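Local coordinates for putative hemin storage protein (Bordetella bronchiseptica, PDB 6AU1) that cleaves deacetylated poly-beta-1,6-N-acetylglucosamine with its glycoside hydrolase domain and can disrupt bacterial biofilms, at residues A[7-12]-A[296-301]; A[205-210]-A[253-258]; A[231-236]-A[249-254]. One frame throughout, in Å; residues are numbered along the deposited sequence.

Contact 1 (A[7-12]-A[296-301]); sequences ERIVQV and RTIFEL
Ile9 and Gln11 of strand 8-12, with Glu7 just before it, face Ile298 and Glu300 of strand 297-301 across a gap of 8.4 Å between the segment axes, whose N-to-C directions lie 44° from parallel. The backbones are therefore too far apart to pair directly, and the contact is made by side chains alone.

At the N-terminal end, the CB of Glu7 lies 3.9 Å from Ile298 CD1. The Glu7 chain then bends away at its second torsion, so only its methylene part meets the isoleucine, while OE1 hydrogen-bonds to the hydroxyl of Ser42. In the middle, Ile9 CG1 packs 3.9 Å from Ile298 CG2. Here the first torsion (67°) sets CG1 between the backbone N and the carbonyl carbon, which brings the ethyl branch of Ile9 up against the methyl branch of Ile298. The end of that branch reaches on to the acid: Ile9 CD1 is 3.9 Å from Glu300 OE2.

Beyond this apolar part the contact turns polar. The extended chain of Glu300 runs across that of Gln11 at about a right angle, bringing Glu300 OE2 within 3.4 Å of Gln11 CB. The other carboxylate oxygen, Glu300 OE1, accepts a weak hydrogen bond from Asn234 ND2.

Strand 332-335 lies between the two strands and pairs in parallel with both, as expected of alternate strands in a TIM barrel. On the barrel's inner side, Tyr45 of strand 43-47 touches Ile9, Gln11 and Ile298, and Phe262 of strand 262-266 adjoins Glu7 and Ile298. Thr297, Phe299 and Leu301 instead pack against helix 277-290.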
loop_
_atom_site.group_PDB
_atom_site.type_symbol
_atom_site.label_atom_id
_atom_site.label_comp_id
_atom_site.label_asym_id
_atom_site.label_seq_id
_atom_site.Cartn_x
_atom_site.Cartn_y
_atom_site.Cartn_z
ATOM N N GLU A 7 -17.139 0.412 -2.468
ATOM C CA GLU A 7 -15.944 -0.211 -3.027
ATOM C C GLU A 7 -15.842 -1.644 -2.553
ATOM O O GLU A 7 -16.038 -1.944 -1.378
ATOM C CB GLU A 7 -14.667 0.549 -2.646
ATOM C CG GLU A 7 -14.560 1.933 -3.270
ATOM C CD GLU A 7 -14.508 1.896 -4.795
ATOM O OE1 GLU A 7 -13.760 1.070 -5.350
ATOM O OE2 GLU A 7 -15.230 2.696 -5.434
ATOM N N ARG A 8 -15.552 -2.529 -3.490
ATOM C CA ARG A 8 -15.304 -3.924 -3.190
ATOM C C ARG A 8 -14.073 -4.260 -3.985
ATOM O O ARG A 8 -14.125 -4.275 -5.209
ATOM C CB ARG A 8 -16.496 -4.807 -3.589
ATOM C CG ARG A 8 -17.808 -4.432 -2.896
ATOM C CD ARG A 8 -17.765 -4.832 -1.426
ATOM N NE ARG A 8 -18.761 -4.143 -0.596
ATOM C CZ ARG A 8 -20.040 -4.480 -0.536
ATOM N NH1 ARG A 8 -20.486 -5.478 -1.282
ATOM N NH2 ARG A 8 -20.874 -3.813 0.245
ATOM N N ILE A 9 -12.945 -4.459 -3.314
ATOM C CA ILE A 9 -11.707 -4.518 -4.074
ATOM C C ILE A 9 -10.964 -5.828 -3.916
ATOM O O ILE A 9 -11.148 -6.562 -2.950
ATOM C CB ILE A 9 -10.771 -3.336 -3.710
ATOM C CG1 ILE A 9 -10.256 -3.449 -2.271
ATOM C CG2 ILE A 9 -11.504 -1.992 -3.911
ATOM C CD1 ILE A 9 -8.922 -4.211 -2.130
ATOM N N VAL A 10 -10.126 -6.115 -4.904
ATOM C CA VAL A 10 -9.272 -7.290 -4.883
ATOM C C VAL A 10 -7.863 -6.813 -5.156
ATOM O O VAL A 10 -7.626 -6.121 -6.144
ATOM C CB VAL A 10 -9.687 -8.341 -5.950
ATOM C CG1 VAL A 10 -8.740 -9.554 -5.902
ATOM C CG2 VAL A 10 -11.139 -8.782 -5.761
ATOM N N GLN A 11 -6.925 -7.149 -4.278
ATOM C CA GLN A 11 -5.530 -6.774 -4.508
ATOM C C GLN A 11 -4.782 -7.976 -5.082
ATOM O O GLN A 11 -4.893 -9.091 -4.578
ATOM C CB GLN A 11 -4.883 -6.275 -3.219
ATOM C CG GLN A 11 -3.463 -5.725 -3.401
ATOM C CD GLN A 11 -3.017 -4.910 -2.204
ATOM O OE1 GLN A 11 -3.774 -4.101 -1.679
ATOM N NE2 GLN A 11 -1.786 -5.115 -1.770
ATOM N N VAL A 12 -4.024 -7.734 -6.146
ATOM C CA VAL A 12 -3.463 -8.814 -6.958
ATOM C C VAL A 12 -1.959 -8.681 -7.146
ATOM O O VAL A 12 -1.463 -7.603 -7.497
ATOM C CB VAL A 12 -4.138 -8.838 -8.346
ATOM C CG1 VAL A 12 -3.431 -9.803 -9.291
ATOM C CG2 VAL A 12 -5.629 -9.192 -8.206
ATOM N N ARG A 296 -15.202 6.249 3.530
ATOM C CA ARG A 296 -14.045 6.166 2.641
ATOM C C ARG A 296 -12.946 5.234 3.132
ATOM O O ARG A 296 -11.876 5.164 2.535
ATOM C CB ARG A 296 -13.486 7.566 2.390
ATOM C CG ARG A 296 -14.476 8.437 1.621
ATOM C CD ARG A 296 -13.856 9.707 1.087
ATOM N NE ARG A 296 -13.626 10.692 2.134
ATOM C CZ ARG A 296 -12.439 10.955 2.663
ATOM N NH1 ARG A 296 -11.365 10.305 2.239
ATOM N NH2 ARG A 296 -12.328 11.875 3.611
ATOM N N THR A 297 -13.215 4.490 4.196
ATOM C CA THR A 297 -12.259 3.472 4.632
ATOM C C THR A 297 -12.631 2.126 4.038
ATOM O O THR A 297 -13.754 1.656 4.192
ATOM C CB THR A 297 -12.196 3.368 6.165
ATOM O OG1 THR A 297 -11.815 4.638 6.692
ATOM C CG2 THR A 297 -11.171 2.313 6.605
ATOM N N ILE A 298 -11.679 1.526 3.336
ATOM C CA ILE A 298 -11.835 0.186 2.806
ATOM C C ILE A 298 -11.168 -0.782 3.766
ATOM O O ILE A 298 -9.972 -0.669 4.036
ATOM C CB ILE A 298 -11.226 0.069 1.407
ATOM C CG1 ILE A 298 -11.915 1.061 0.469
ATOM C CG2 ILE A 298 -11.329 -1.359 0.878
ATOM C CD1 ILE A 298 -11.274 1.165 -0.896
ATOM N N PHE A 299 -11.950 -1.701 4.318
ATOM C CA PHE A 299 -11.398 -2.689 5.228
ATOM C C PHE A 299 -10.823 -3.821 4.396
ATOM O O PHE A 299 -11.555 -4.668 3.882
ATOM C CB PHE A 299 -12.465 -3.185 6.212
ATOM C CG PHE A 299 -12.920 -2.122 7.174
ATOM C CD1 PHE A 299 -13.874 -1.183 6.789
ATOM C CD2 PHE A 299 -12.378 -2.043 8.443
ATOM C CE1 PHE A 299 -14.273 -0.189 7.661
ATOM C CE2 PHE A 299 -12.787 -1.055 9.339
ATOM C CZ PHE A 299 -13.730 -0.125 8.947
ATOM N N GLU A 300 -9.504 -3.805 4.245
ATOM C CA GLU A 300 -8.836 -4.791 3.405
ATOM C C GLU A 300 -8.475 -6.023 4.229
ATOM O O GLU A 300 -7.619 -5.971 5.111
ATOM C CB GLU A 300 -7.594 -4.189 2.756
ATOM C CG GLU A 300 -6.959 -5.110 1.744
ATOM C CD GLU A 300 -5.964 -4.402 0.853
ATOM O OE1 GLU A 300 -5.536 -3.271 1.178
ATOM O OE2 GLU A 300 -5.608 -4.992 -0.183
ATOM N N LEU A 301 -9.146 -7.130 3.926
ATOM C CA LEU A 301 -9.017 -8.366 4.696
ATOM C C LEU A 301 -7.929 -9.244 4.110
ATOM O O LEU A 301 -7.541 -9.055 2.957
ATOM C CB LEU A 301 -10.345 -9.125 4.688
ATOM C CG LEU A 301 -11.543 -8.321 5.179
ATOM C CD1 LEU A 301 -12.827 -9.027 4.803
ATOM C CD2 LEU A 301 -11.449 -8.165 6.698
#

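Contact 2 (A[205-210]-A[253-258]); sequences KIRYLI and LPEFLK
Apolar packing between Ile206 and Ile210 of helix 205-210 and Glu255 and Phe256 of helix 253-258 forms the inner part of this contact. The methylene part of Glu255 crosses both isoleucines at about a right angle: its CB lies 3.9 Å from Ile206 CG2 and 3.6 Å from Ile210 CD1. Ile210 CD1 also approaches the Phe256 ring obliquely, 4.1 Å from Phe256 CD1.

Charged groups close the outer, more exposed side. Glu255 bends at its second torsion (-62°), which carries the carboxylate away from the isoleucines and toward Arg207. The resulting salt bridge is long, 3.6 Å from Arg207 NH2 to Glu255 OE2, and the guanidinium and carboxylate planes stand 80° apart. Lys258 NZ makes a second, equally long bridge to Glu255 OE2, so one carboxylate serves two cations, an environment that would favour its ionised form.

The segment axes are 10.6 Å apart and run 27° from parallel. Strand 230-235 lies against the pair, and its Arg233 is touched by both Ile210 and Phe256; Phe256 also packs on Val263 of strand 262-266 and meets Tyr260 edge-to-face.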
loop_
_atom_site.group_PDB
_atom_site.type_symbol
_atom_site.label_atom_id
_atom_site.label_comp_id
_atom_site.label_asym_id
_atom_site.label_seq_id
_atom_site.Cartn_x
_atom_site.Cartn_y
_atom_site.Cartn_z
ATOM N N LYS A 205 6.054 14.485 10.414
ATOM C CA LYS A 205 6.485 13.411 9.516
ATOM C C LYS A 205 5.288 12.805 8.794
ATOM O O LYS A 205 5.376 12.470 7.606
ATOM C CB LYS A 205 7.248 12.332 10.282
ATOM C CG LYS A 205 8.652 12.782 10.678
ATOM C CD LYS A 205 9.413 11.659 11.369
ATOM C CE LYS A 205 8.889 11.454 12.792
ATOM N NZ LYS A 205 9.471 10.199 13.351
ATOM N N ILE A 206 4.180 12.650 9.511
ATOM C CA ILE A 206 2.956 12.126 8.900
ATOM C C ILE A 206 2.539 13.007 7.733
ATOM O O ILE A 206 2.264 12.505 6.634
ATOM C CB ILE A 206 1.813 12.016 9.926
ATOM C CG1 ILE A 206 2.103 10.859 10.896
ATOM C CG2 ILE A 206 0.433 11.853 9.232
ATOM C CD1 ILE A 206 1.308 10.928 12.235
ATOM N N ARG A 207 2.537 14.318 7.951
ATOM C CA ARG A 207 2.131 15.251 6.904
ATOM C C ARG A 207 3.154 15.301 5.772
ATOM O O ARG A 207 2.781 15.461 4.603
ATOM C CB ARG A 207 1.903 16.642 7.493
ATOM C CG ARG A 207 0.641 16.703 8.328
ATOM C CD ARG A 207 0.298 18.122 8.749
ATOM N NE ARG A 207 -0.823 18.150 9.686
ATOM C CZ ARG A 207 -0.698 18.347 10.995
ATOM N NH1 ARG A 207 0.503 18.544 11.523
ATOM N NH2 ARG A 207 -1.771 18.354 11.773
ATOM N N TYR A 208 4.437 15.160 6.106
ATOM C CA TYR A 208 5.471 15.178 5.074
ATOM C C TYR A 208 5.292 14.015 4.089
ATOM O O TYR A 208 5.357 14.213 2.865
ATOM C CB TYR A 208 6.872 15.128 5.693
ATOM C CG TYR A 208 7.972 15.379 4.685
ATOM C CD1 TYR A 208 8.403 16.669 4.408
ATOM C CD2 TYR A 208 8.568 14.321 3.997
ATOM C CE1 TYR A 208 9.403 16.905 3.491
ATOM C CE2 TYR A 208 9.562 14.546 3.074
ATOM C CZ TYR A 208 9.978 15.839 2.821
ATOM O OH TYR A 208 10.978 16.079 1.901
ATOM N N LEU A 209 5.083 12.808 4.613
ATOM C CA LEU A 209 4.860 11.646 3.743
ATOM C C LEU A 209 3.595 11.817 2.918
ATOM O O LEU A 209 3.572 11.479 1.728
ATOM C CB LEU A 209 4.778 10.348 4.557
ATOM C CG LEU A 209 6.085 9.894 5.208
ATOM C CD1 LEU A 209 5.842 8.630 6.059
ATOM C CD2 LEU A 209 7.165 9.647 4.143
ATOM N N ILE A 210 2.536 12.340 3.536
ATOM C CA ILE A 210 1.303 12.565 2.784
ATOM C C ILE A 210 1.531 13.566 1.651
ATOM O O ILE A 210 1.101 13.337 0.514
ATOM C CB ILE A 210 0.171 13.060 3.688
ATOM C CG1 ILE A 210 -0.268 11.937 4.642
ATOM C CG2 ILE A 210 -1.007 13.555 2.849
ATOM C CD1 ILE A 210 -1.239 12.395 5.764
ATOM N N LEU A 253 -4.990 7.878 10.922
ATOM C CA LEU A 253 -6.291 7.736 10.269
ATOM C C LEU A 253 -6.923 9.094 9.933
ATOM O O LEU A 253 -7.351 9.291 8.796
ATOM C CB LEU A 253 -7.247 6.894 11.122
ATOM C CG LEU A 253 -8.666 6.760 10.566
ATOM C CD1 LEU A 253 -8.650 6.189 9.139
ATOM C CD2 LEU A 253 -9.504 5.892 11.485
ATOM N N PRO A 254 -6.971 10.043 10.893
ATOM C CA PRO A 254 -7.584 11.336 10.544
ATOM C C PRO A 254 -6.900 12.051 9.380
ATOM O O PRO A 254 -7.583 12.613 8.517
ATOM C CB PRO A 254 -7.421 12.162 11.828
ATOM C CG PRO A 254 -7.290 11.174 12.903
ATOM C CD PRO A 254 -6.611 9.985 12.325
ATOM N N GLU A 255 -5.570 12.037 9.371
ATOM C CA GLU A 255 -4.818 12.717 8.326
ATOM C C GLU A 255 -4.985 12.001 6.984
ATOM O O GLU A 255 -5.052 12.651 5.941
ATOM C CB GLU A 255 -3.337 12.812 8.695
ATOM C CG GLU A 255 -3.063 13.701 9.911
ATOM C CD GLU A 255 -3.486 15.142 9.684
ATOM O OE1 GLU A 255 -3.269 15.659 8.569
ATOM O OE2 GLU A 255 -4.043 15.756 10.618
ATOM N N PHE A 256 -5.047 10.674 7.012
ATOM C CA PHE A 256 -5.261 9.909 5.779
ATOM C C PHE A 256 -6.634 10.218 5.213
ATOM O O PHE A 256 -6.794 10.397 3.998
ATOM C CB PHE A 256 -5.142 8.396 6.012
ATOM C CG PHE A 256 -3.727 7.855 5.934
ATOM C CD1 PHE A 256 -2.641 8.610 6.353
ATOM C CD2 PHE A 256 -3.500 6.574 5.453
ATOM C CE1 PHE A 256 -1.339 8.088 6.281
ATOM C CE2 PHE A 256 -2.201 6.054 5.372
ATOM C CZ PHE A 256 -1.129 6.813 5.807
ATOM N N LEU A 257 -7.631 10.281 6.092
ATOM C CA LEU A 257 -8.999 10.521 5.640
ATOM C C LEU A 257 -9.128 11.885 4.980
ATOM O O LEU A 257 -9.971 12.076 4.097
ATOM C CB LEU A 257 -9.990 10.412 6.808
ATOM C CG LEU A 257 -10.310 8.999 7.307
ATOM C CD1 LEU A 257 -11.063 9.049 8.638
ATOM C CD2 LEU A 257 -11.101 8.212 6.259
ATOM N N LYS A 258 -8.295 12.832 5.411
ATOM C CA LYS A 258 -8.339 14.181 4.872
ATOM C C LYS A 258 -7.691 14.281 3.495
ATOM O O LYS A 258 -7.994 15.201 2.730
ATOM C CB LYS A 258 -7.656 15.162 5.835
ATOM C CG LYS A 258 -8.498 15.534 7.042
ATOM C CD LYS A 258 -7.663 16.209 8.122
ATOM C CE LYS A 258 -6.876 17.390 7.578
ATOM N NZ LYS A 258 -6.078 18.051 8.653
#

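Contact 3 (A[231-236]-A[249-254]); sequences VARNLY and YGQSLP. With EDO (1,2-ethanediol), chain G.
Gln251, Leu235 and Tyr236 carry most of this contact between the C-terminal part of strand 230-235 and the turn leading into helix 253-259. Gln251 reaches the strand with an extended chain, its CG anti to its own carbonyl carbon, and its OE1 accepts a hydrogen bond of 3.0 Å from Tyr236 N. That bond is nearly straight (175° at the hydrogen) and lies in the carbonyl plane of the amide. The same Gln251 OE1 sits at the edge of the Tyr236 ring, 3.5 Å from Tyr236 CD2. With NE2 hydrogen-bonded to Ala163 O, both ends of the amide are gripped and its rotation is fixed.

Leu235 and Gln251 run past each other in opposite directions, Leu235 CD1 lying 3.7 Å from Gln251 CB. The other methyl, Leu235 CD2, packs 3.7 Å from Leu253 CD1 in the first turn of the helix.

Tyr236 crosses Tyr249 at about a right angle, its CB 3.5 Å from Tyr249 CE2; the ring planes are 55° apart. Its hydroxyl donates a hydrogen bond to O2 of an ethanediol, probably from the crystallisation liquor, which Asp161 also binds. Tyr249 OH is bonded to Gln238. Nearby, a water takes a hydrogen bond from Arg233 NH1 and gives one to Gly250 O, while Arg233 NH2 binds Ala163 O.

Gly250, with positive phi, is the first residue to leave the helical conformation after helix 246-249, and Ser252 is the N-cap of the next helix. Strand 230-235, helix 253-259 and the parallel strand 262-266 make a beta-alpha-beta crossover, the unit of a TIM barrel. The contact lies between the strand and its beta-alpha loop, at the C-terminal strand ends, the side on which TIM-barrel enzymes carry their active sites.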
loop_
_atom_site.group_PDB
_atom_site.type_symbol
_atom_site.label_atom_id
_atom_site.label_comp_id
_atom_site.label_asym_id
_atom_site.label_seq_id
_atom_site.Cartn_x
_atom_site.Cartn_y
_atom_site.Cartn_z
ATOM N N VAL A 231 -6.848 8.261 -5.562
ATOM C CA VAL A 231 -5.741 7.711 -4.779
ATOM C C VAL A 231 -6.187 7.043 -3.482
ATOM O O VAL A 231 -7.097 7.511 -2.788
ATOM C CB VAL A 231 -4.669 8.795 -4.437
ATOM C CG1 VAL A 231 -4.018 9.323 -5.725
ATOM C CG2 VAL A 231 -5.268 9.938 -3.607
ATOM N N ALA A 232 -5.530 5.932 -3.168
ATOM C CA ALA A 232 -5.714 5.239 -1.899
ATOM C C ALA A 232 -4.350 5.017 -1.273
ATOM O O ALA A 232 -3.333 5.038 -1.976
ATOM C CB ALA A 232 -6.436 3.907 -2.100
ATOM N N ARG A 233 -4.314 4.811 0.036
ATOM C CA ARG A 233 -3.048 4.455 0.683
ATOM C C ARG A 233 -3.293 3.390 1.744
ATOM O O ARG A 233 -4.286 3.451 2.462
ATOM C CB ARG A 233 -2.382 5.692 1.298
ATOM C CG ARG A 233 -1.018 5.386 1.984
ATOM C CD ARG A 233 -0.247 6.667 2.311
ATOM N NE ARG A 233 0.854 6.406 3.241
ATOM C CZ ARG A 233 1.453 7.346 3.968
ATOM N NH1 ARG A 233 1.083 8.623 3.847
ATOM N NH2 ARG A 233 2.409 7.005 4.830
ATOM N N ASN A 234 -2.397 2.407 1.827
ATOM C CA ASN A 234 -2.456 1.404 2.889
ATOM C C ASN A 234 -2.178 2.013 4.257
ATOM O O ASN A 234 -1.196 2.751 4.438
ATOM C CB ASN A 234 -1.437 0.278 2.657
ATOM C CG ASN A 234 -1.844 -0.677 1.559
ATOM O OD1 ASN A 234 -1.029 -1.018 0.715
ATOM N ND2 ASN A 234 -3.090 -1.152 1.593
ATOM N N LEU A 235 -3.032 1.673 5.216
ATOM C CA LEU A 235 -2.898 2.128 6.597
ATOM C C LEU A 235 -2.844 0.910 7.511
ATOM O O LEU A 235 -3.692 0.012 7.414
ATOM C CB LEU A 235 -4.085 3.029 6.982
ATOM C CG LEU A 235 -4.210 3.480 8.441
ATOM C CD1 LEU A 235 -2.992 4.309 8.868
ATOM C CD2 LEU A 235 -5.488 4.278 8.618
ATOM N N TYR A 236 -1.848 0.881 8.388
ATOM C CA TYR A 236 -1.754 -0.170 9.397
ATOM C C TYR A 236 -2.828 -0.013 10.478
ATOM O O TYR A 236 -3.263 1.096 10.776
ATOM C CB TYR A 236 -0.374 -0.152 10.043
ATOM C CG TYR A 236 0.695 -0.849 9.239
ATOM C CD1 TYR A 236 0.832 -2.235 9.291
ATOM C CD2 TYR A 236 1.573 -0.130 8.435
ATOM C CE1 TYR A 236 1.815 -2.885 8.557
ATOM C CE2 TYR A 236 2.566 -0.776 7.700
ATOM C CZ TYR A 236 2.675 -2.148 7.767
ATOM O OH TYR A 236 3.655 -2.796 7.044
ATOM N N TYR A 249 4.815 4.849 13.576
ATOM C CA TYR A 249 4.377 4.402 12.253
ATOM C C TYR A 249 4.496 5.480 11.176
ATOM O O TYR A 249 4.718 5.161 10.011
ATOM C CB TYR A 249 2.922 3.920 12.303
ATOM C CG TYR A 249 2.746 2.477 12.722
ATOM C CD1 TYR A 249 2.745 2.118 14.065
ATOM C CD2 TYR A 249 2.554 1.472 11.768
ATOM C CE1 TYR A 249 2.569 0.801 14.457
ATOM C CE2 TYR A 249 2.366 0.150 12.150
ATOM C CZ TYR A 249 2.371 -0.179 13.491
ATOM O OH TYR A 249 2.198 -1.488 13.888
ATOM N N GLY A 250 4.301 6.743 11.538
ATOM C CA GLY A 250 4.312 7.788 10.524
ATOM C C GLY A 250 3.057 7.740 9.662
ATOM O O GLY A 250 3.055 8.196 8.514
ATOM N N GLN A 251 1.989 7.186 10.231
ATOM C CA GLN A 251 0.680 7.107 9.575
ATOM C C GLN A 251 -0.399 7.494 10.576
ATOM O O GLN A 251 -0.195 7.358 11.773
ATOM C CB GLN A 251 0.405 5.700 9.049
ATOM C CG GLN A 251 1.476 5.124 8.130
ATOM C CD GLN A 251 1.079 3.768 7.594
ATOM O OE1 GLN A 251 0.219 3.100 8.154
ATOM N NE2 GLN A 251 1.704 3.353 6.499
ATOM N N SER A 252 -1.553 7.939 10.082
ATOM C CA SER A 252 -2.617 8.476 10.937
ATOM C C SER A 252 -3.958 8.355 10.230
ATOM O O SER A 252 -4.055 8.705 9.067
ATOM C CB SER A 252 -2.347 9.947 11.274
ATOM O OG SER A 252 -3.517 10.601 11.702
ATOM N N LEU A 253 -4.990 7.878 10.922
ATOM C CA LEU A 253 -6.291 7.736 10.269
ATOM C C LEU A 253 -6.923 9.094 9.933
ATOM O O LEU A 253 -7.351 9.291 8.796
ATOM C CB LEU A 253 -7.247 6.894 11.122
ATOM C CG LEU A 253 -8.666 6.760 10.566
ATOM C CD1 LEU A 253 -8.650 6.189 9.139
ATOM C CD2 LEU A 253 -9.504 5.892 11.485
ATOM N N PRO A 254 -6.971 10.043 10.893
ATOM C CA PRO A 254 -7.584 11.336 10.544
ATOM C C PRO A 254 -6.900 12.051 9.380
ATOM O O PRO A 254 -7.583 12.613 8.517
ATOM C CB PRO A 254 -7.421 12.162 11.828
ATOM C CG PRO A 254 -7.290 11.174 12.903
ATOM C CD PRO A 254 -6.611 9.985 12.325
HETATM C C1 EDO G . 6.323 -3.192 4.937
HETATM O O1 EDO G . 6.096 -2.571 3.657
HETATM C C2 EDO G . 6.712 -2.134 5.965
HETATM O O2 EDO G . 5.578 -1.310 6.263
HETATM O O HOH W 1 1.939 9.649 6.437
#

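Strand 8-12 opens the barrel near the N terminus, and its partner in contact 1 arrives only 284 residues later, so that contact spans most of the chain and brings the first strand near strand 297-305 at the closure of the barrel. The other two fall within this span. From helix 195-223 the chain passes into strand 230-235, and contacts 2 and 3 both end on the stretch 249-258: contact 2 closes the wider loop at 253-258, contact 3 the shorter one at 249-254, with Leu253 and Pro254 in common. Contacts 1 and 3 reach the same sheet, and Thr297 packs on Leu257, joining contact 1 to contact 2.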